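Putative branched chain amino acid ABC transporter, periplasmic amino acid-binding protein (PDB 4XFK) probably binds leucine, isoleucine, valine, threonine and alanine in the periplasm as a component of an amino-acid ABC transport system. Local coordinates at residues A138-R141 with F142-A146; V145-G148 with M149-G153; E173-V176 with V177-K181. The protein carries 1 engineered substitution. All blocks are in the same frame, centred on the assembly; numbering follows the deposited sequence. Where two conformers were deposited one is given.

Interaction 1: A138-R141 with F142-A146; sequences AAIR and FKTVA. Engineered in segment 138-141: Arg141 (natural residue His).
Ile140 O is held by two donors from the same residue, Thr144. The hydroxyl OG1 gives the shorter bond, 2.7 Å to Ile140 O. The amide Thr144 N gives the helical i to i+4 bond, 3.2 Å to Ile140 O. The two donors reach the oxygen from opposite faces of the carbonyl plane. The hydroxyl can turn back in this way because OG1 sits between the backbone N and the carbonyl carbon (chi1 61°). OG1 is also hydrogen-bonded to Ser265 OG, so the hydroxyl of buried Thr144 ties the helix to strand 263-266. Helical bonds of the same kind run on both sides of Ile140: Lys143 N to Ala139 O is 3.0 Å, and Val145 N to Arg141 O is also 3.0 Å. In this periplasmic binding protein fold, the N-terminal half of helix 138-152 packs against helix 167-184 and against strands 215-218 and 263-266 of the larger mixed sheet. Phe142 CG is anti to its carbonyl carbon (chi1 -72°), which swings the ring back along the helix. Its edge meets Ala138 O nearly in the ring plane, with CD2 3.5 Å from that oxygen. Arg141 CB lies obliquely to the same ring, 3.5 Å from CD2. Phe142 also packs against Val172 and Phe217. Arg141 is an engineered residue, histidine in the natural protein. Its chain leads away from the 142-146 segment to a salt bridge with Glu118, and lies about 7 Å from a bound sodium ion. Lys143 has two conformers; in one, NZ bonds to Ser385 O.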
loop_
_atom_site.group_PDB
_atom_site.type_symbol
_atom_site.label_atom_id
_atom_site.label_comp_id
_atom_site.label_asym_id
_atom_site.label_seq_id
_atom_site.Cartn_x
_atom_site.Cartn_y
_atom_site.Cartn_z
ATOM N N ALA A 138 8.134 1.733 -2.672
ATOM C CA ALA A 138 9.313 1.175 -2.014
ATOM C C ALA A 138 10.219 2.245 -1.415
ATOM O O ALA A 138 10.775 2.063 -0.332
ATOM C CB ALA A 138 10.102 0.311 -2.988
ATOM N N ALA A 139 10.368 3.354 -2.127
ATOM C CA ALA A 139 11.247 4.426 -1.666
ATOM C C ALA A 139 10.710 5.077 -0.398
ATOM O O ALA A 139 11.446 5.292 0.565
ATOM C CB ALA A 139 11.458 5.466 -2.767
ATOM N N ILE A 140 9.420 5.385 -0.395
ATOM C CA ILE A 140 8.808 5.997 0.772
ATOM C C ILE A 140 8.864 5.047 1.976
ATOM O O ILE A 140 9.237 5.457 3.081
ATOM C CB ILE A 140 7.347 6.405 0.483
ATOM C CG1 ILE A 140 7.293 7.459 -0.638
ATOM C CG2 ILE A 140 6.666 6.888 1.756
ATOM C CD1 ILE A 140 5.880 7.757 -1.141
ATOM N N ARG A 141 8.490 3.783 1.765
ATOM C CA ARG A 141 8.504 2.802 2.848
ATOM C C ARG A 141 9.877 2.710 3.514
ATOM O O ARG A 141 9.997 2.766 4.744
ATOM C CB ARG A 141 8.132 1.406 2.338
ATOM C CG ARG A 141 6.680 1.205 1.932
ATOM C CD ARG A 141 5.709 1.188 3.092
ATOM N NE ARG A 141 4.406 0.741 2.608
ATOM C CZ ARG A 141 3.324 0.601 3.367
ATOM N NH1 ARG A 141 3.379 0.850 4.669
ATOM N NH2 ARG A 141 2.180 0.213 2.820
ATOM N N PHE A 142 10.917 2.542 2.702
ATOM C CA PHE A 142 12.201 2.148 3.267
ATOM C C PHE A 142 13.100 3.290 3.690
ATOM O O PHE A 142 13.893 3.133 4.610
ATOM C CB PHE A 142 12.847 1.005 2.472
ATOM C CG PHE A 142 12.125 -0.277 2.710
ATOM C CD1 PHE A 142 12.450 -1.070 3.804
ATOM C CD2 PHE A 142 11.012 -0.610 1.945
ATOM C CE1 PHE A 142 11.727 -2.212 4.091
ATOM C CE2 PHE A 142 10.273 -1.754 2.232
ATOM C CZ PHE A 142 10.620 -2.544 3.313
ATOM N N LYS A 143 12.926 4.461 3.091
ATOM C CA LYS A 143 13.547 5.667 3.616
ATOM C C LYS A 143 12.965 5.976 4.988
ATOM O O LYS A 143 13.692 6.185 5.959
ATOM C CB LYS A 143 13.285 6.852 2.690
ATOM C CG LYS A 143 13.590 8.190 3.342
ATOM C CD LYS A 143 13.053 9.369 2.534
ATOM C CE LYS A 143 11.540 9.550 2.690
ATOM N NZ LYS A 143 10.752 8.791 1.677
ATOM N N THR A 144 11.631 6.003 5.074
ATOM C CA THR A 144 11.006 6.376 6.341
ATOM C C THR A 144 11.273 5.378 7.465
ATOM O O THR A 144 11.540 5.796 8.591
ATOM C CB THR A 144 9.483 6.692 6.232
ATOM O OG1 THR A 144 8.770 5.544 5.758
ATOM C CG2 THR A 144 9.220 7.877 5.303
ATOM N N VAL A 145 11.215 4.077 7.180
ATOM C CA VAL A 145 11.436 3.113 8.251
ATOM C C VAL A 145 12.859 3.228 8.797
ATOM O O VAL A 145 13.074 3.223 10.015
ATOM C CB VAL A 145 11.065 1.648 7.856
ATOM C CG1 VAL A 145 12.144 0.983 6.995
ATOM C CG2 VAL A 145 10.781 0.831 9.102
ATOM N N ALA A 146 13.834 3.379 7.904
ATOM C CA ALA A 146 15.225 3.458 8.328
ATOM C C ALA A 146 15.513 4.790 9.034
ATOM O O ALA A 146 16.151 4.821 10.092
ATOM C CB ALA A 146 16.155 3.272 7.128
#

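Interaction 2: V145-G148 with M149-G153; sequences VAQG and MKDKG
Gln147 and Asp151 meet one turn apart on the helix. Gln147 NE2 gives a hydrogen bond of 2.9 Å to Asp151 OD1. The donor comes to the syn side of that oxygen, 34° out of the carboxylate plane. The amide and carboxylate planes are 53° apart. A bend at chi2 (66°) brings the Gln147 amide round to this partner. This is the solvent side: Lys150 and Asp151 are exposed, and a water joins Gln147 OE1 at 2.7 Å to Lys150 NZ at 2.8 Å. The extended Lys150 chain passes the amide, with CD 3.8 Å from Gln147 NE2, and its NZ also bonds to Ile183 O. The part around Met149 is tightly packed instead. Met149 is buried, and its CG lies 3.2 Å from Val145 O. Gly148 is buried as well, and Gly148 O accepts a bond from Lys152 N. The helix ends in a Schellman motif. Gly153 has positive phi, and its N bonds back to Lys150 O at 3.1 Å and weakly to Met149 O. Met149 packs on Ile263 of strand 263-266 and Thr215 of strand 215-218, while Gln147 and Asp151 touch Phe380 of strand 373-380.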
loop_
_atom_site.group_PDB
_atom_site.type_symbol
_atom_site.label_atom_id
_atom_site.label_comp_id
_atom_site.label_asym_id
_atom_site.label_seq_id
_atom_site.Cartn_x
_atom_site.Cartn_y
_atom_site.Cartn_z
ATOM N N VAL A 145 11.215 4.077 7.180
ATOM C CA VAL A 145 11.436 3.113 8.251
ATOM C C VAL A 145 12.859 3.228 8.797
ATOM O O VAL A 145 13.074 3.223 10.015
ATOM C CB VAL A 145 11.065 1.648 7.856
ATOM C CG1 VAL A 145 12.144 0.983 6.995
ATOM C CG2 VAL A 145 10.781 0.831 9.102
ATOM N N ALA A 146 13.834 3.379 7.904
ATOM C CA ALA A 146 15.225 3.458 8.328
ATOM C C ALA A 146 15.513 4.790 9.034
ATOM O O ALA A 146 16.151 4.821 10.092
ATOM C CB ALA A 146 16.155 3.272 7.128
ATOM N N GLN A 147 15.044 5.891 8.455
ATOM C CA GLN A 147 15.266 7.198 9.065
ATOM C C GLN A 147 14.593 7.312 10.432
ATOM O O GLN A 147 15.156 7.895 11.357
ATOM C CB GLN A 147 14.803 8.324 8.146
ATOM C CG GLN A 147 15.160 9.706 8.663
ATOM C CD GLN A 147 16.651 9.942 8.679
ATOM O OE1 GLN A 147 17.351 9.635 7.712
ATOM N NE2 GLN A 147 17.153 10.473 9.786
ATOM N N GLY A 148 13.387 6.766 10.559
ATOM C CA GLY A 148 12.690 6.762 11.835
ATOM C C GLY A 148 13.466 6.016 12.906
ATOM O O GLY A 148 13.630 6.499 14.024
ATOM N N MET A 149 13.966 4.834 12.558
ATOM C CA MET A 149 14.820 4.078 13.474
ATOM C C MET A 149 16.075 4.873 13.858
ATOM O O MET A 149 16.466 4.908 15.033
ATOM C CB MET A 149 15.199 2.733 12.867
ATOM C CG MET A 149 13.997 1.824 12.703
ATOM S SD MET A 149 14.380 0.277 11.874
ATOM C CE MET A 149 15.343 -0.544 13.151
ATOM N N LYS A 150 16.693 5.525 12.873
ATOM C CA LYS A 150 17.858 6.370 13.128
ATOM C C LYS A 150 17.528 7.509 14.095
ATOM O O LYS A 150 18.281 7.762 15.035
ATOM C CB LYS A 150 18.412 6.918 11.816
ATOM C CG LYS A 150 19.638 7.804 11.985
ATOM C CD LYS A 150 20.159 8.229 10.624
ATOM C CE LYS A 150 21.411 9.084 10.730
ATOM N NZ LYS A 150 22.048 9.248 9.388
ATOM N N ASP A 151 16.399 8.180 13.876
ATOM C CA ASP A 151 15.984 9.291 14.738
ATOM C C ASP A 151 15.758 8.827 16.183
ATOM O O ASP A 151 15.992 9.578 17.134
ATOM C CB ASP A 151 14.695 9.946 14.210
ATOM C CG ASP A 151 14.893 10.683 12.887
ATOM O OD1 ASP A 151 16.048 10.883 12.454
ATOM O OD2 ASP A 151 13.876 11.074 12.277
ATOM N N LYS A 152 15.303 7.586 16.335
ATOM C CA LYS A 152 14.986 7.033 17.649
ATOM C C LYS A 152 16.226 6.434 18.315
ATOM O O LYS A 152 16.236 6.176 19.518
ATOM C CB LYS A 152 13.874 5.979 17.532
ATOM C CG LYS A 152 13.370 5.433 18.866
ATOM C CD LYS A 152 12.362 4.311 18.678
ATOM C CE LYS A 152 12.109 3.567 19.982
ATOM N NZ LYS A 152 11.677 4.473 21.083
ATOM N N GLY A 153 17.280 6.221 17.534
ATOM C CA GLY A 153 18.512 5.659 18.061
ATOM C C GLY A 153 18.507 4.140 18.145
ATOM O O GLY A 153 19.275 3.555 18.913
HETATM O O HOH W 1 20.045 10.143 7.608
#

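Interaction 3: E173-V176 with V177-K181; sequences ENTV and VANAK
Val177 N bonds to Glu173 O at 2.9 Å, and the bond is nearly straight (167°). Ala178 N bonds to Asn174 O, also at 2.9 Å. The third bond, Asn179 N to Thr175 O, is 3.0 Å and more bent, at 142°. All three are i to i+4 backbone bonds. Two polar atoms find partners just outside the segments. Thr175 OG1 lies beside its backbone N (chi1 -62°) and bonds back to Asp171 O, so the hydroxyl of buried Thr175 is satisfied within its own helix. Val176 is buried too, and its carbonyl oxygen accepts a bond from Tyr185 OH. The side chains of Thr175 and Asn179 lie side by side and point the same way, one turn apart. Thr175 CG2 touches Asn179 ND2 at 3.5 Å. Asn179 CG is anti to its carbonyl carbon, which sets the amide back over the preceding turn. ND2 comes near Thr175 O, but the angle is poor and no hydrogen bond forms. Further out, the contacts are mostly between side-chain carbons and backbone oxygens. Val177 CG2 lies 3.3 Å from Glu173 O, and Ala178 CB lies 3.2 Å from Asn174 O. Val177 CG2 also lies 4.4 Å from Glu173 CG, a loose aliphatic touch. Helix 167-184 is the crossover of a beta-alpha-beta unit between strands 158-164 and 186-193. Glu173 touches both of these strands, and Val176 packs on Val187. On another side, Thr175 and Val176 pack on Phe142 of helix 138-152, and Asn179 touches Lys143.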
loop_
_atom_site.group_PDB
_atom_site.type_symbol
_atom_site.label_atom_id
_atom_site.label_comp_id
_atom_site.label_asym_id
_atom_site.label_seq_id
_atom_site.Cartn_x
_atom_site.Cartn_y
_atom_site.Cartn_z
ATOM N N GLU A 173 15.077 -4.067 -2.097
ATOM C CA GLU A 173 16.510 -4.299 -1.978
ATOM C C GLU A 173 17.317 -3.125 -2.528
ATOM O O GLU A 173 18.255 -2.646 -1.884
ATOM C CB GLU A 173 16.930 -5.579 -2.696
ATOM C CG GLU A 173 18.425 -5.862 -2.533
ATOM C CD GLU A 173 18.887 -7.093 -3.277
ATOM O OE1 GLU A 173 18.625 -8.212 -2.798
ATOM O OE2 GLU A 173 19.536 -6.938 -4.332
ATOM N N ASN A 174 16.960 -2.656 -3.723
ATOM C CA ASN A 174 17.704 -1.565 -4.344
ATOM C C ASN A 174 17.618 -0.287 -3.507
ATOM O O ASN A 174 18.594 0.441 -3.366
ATOM C CB ASN A 174 17.223 -1.313 -5.776
ATOM C CG ASN A 174 17.622 -2.424 -6.736
ATOM O OD1 ASN A 174 18.545 -3.192 -6.468
ATOM N ND2 ASN A 174 16.935 -2.500 -7.870
ATOM N N THR A 175 16.447 -0.034 -2.934
ATOM C CA THR A 175 16.239 1.124 -2.068
ATOM C C THR A 175 17.074 1.037 -0.791
ATOM O O THR A 175 17.764 1.987 -0.423
ATOM C CB THR A 175 14.756 1.250 -1.687
ATOM O OG1 THR A 175 13.972 1.451 -2.868
ATOM C CG2 THR A 175 14.543 2.417 -0.737
ATOM N N VAL A 176 17.023 -0.113 -0.128
ATOM C CA VAL A 176 17.776 -0.323 1.100
ATOM C C VAL A 176 19.286 -0.162 0.854
ATOM O O VAL A 176 19.985 0.484 1.633
ATOM C CB VAL A 176 17.448 -1.708 1.707
ATOM C CG1 VAL A 176 18.458 -2.092 2.778
ATOM C CG2 VAL A 176 16.026 -1.719 2.268
ATOM N N VAL A 177 19.774 -0.724 -0.249
ATOM C CA VAL A 177 21.177 -0.581 -0.636
ATOM C C VAL A 177 21.521 0.875 -0.961
ATOM O O VAL A 177 22.555 1.374 -0.536
ATOM C CB VAL A 177 21.509 -1.486 -1.841
ATOM C CG1 VAL A 177 22.865 -1.126 -2.451
ATOM C CG2 VAL A 177 21.471 -2.946 -1.421
ATOM N N ALA A 178 20.643 1.560 -1.693
ATOM C CA ALA A 178 20.894 2.947 -2.088
ATOM C C ALA A 178 20.970 3.897 -0.897
ATOM O O ALA A 178 21.723 4.873 -0.933
ATOM C CB ALA A 178 19.842 3.428 -3.086
ATOM N N ASN A 179 20.206 3.605 0.155
ATOM C CA ASN A 179 20.131 4.481 1.324
ATOM C C ASN A 179 21.181 4.193 2.401
ATOM O O ASN A 179 21.302 4.944 3.374
ATOM C CB ASN A 179 18.736 4.409 1.956
ATOM C CG ASN A 179 17.664 5.026 1.084
ATOM O OD1 ASN A 179 17.943 5.894 0.261
ATOM N ND2 ASN A 179 16.428 4.584 1.266
ATOM N N ALA A 180 21.931 3.109 2.227
ATOM C CA ALA A 180 22.853 2.628 3.253
ATOM C C ALA A 180 23.886 3.677 3.664
ATOM O O ALA A 180 24.108 3.923 4.859
ATOM C CB ALA A 180 23.551 1.370 2.772
ATOM N N LYS A 181 24.503 4.307 2.670
ATOM C CA LYS A 181 25.586 5.251 2.928
ATOM C C LYS A 181 25.124 6.466 3.728
ATOM O O LYS A 181 25.752 6.843 4.722
ATOM C CB LYS A 181 26.219 5.696 1.608
#

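Interactions 1 and 2 follow one another on helix 138-152 and share Val145 and Ala146. Interaction 3 lies on the neighbouring helix 167-184. Interaction 1 is the most buried, and its polar side chains turn to partners within the protein. Interactions 2 and 3 are partly buried. At interaction 2 the outer side carries an amide, a carboxylate, a lysine and a water, and the helix ends there. Interaction 3 has no side-chain hydrogen bond between its two segments; its side chains instead pack on the flanking strands and on helix 138-152. Interactions 1 and 3 touch where the two helices pack, with Ala138 O 3.8 Å from Thr175 CG2. Interactions 2 and 3 do not touch, their nearest atoms being about 6 Å apart.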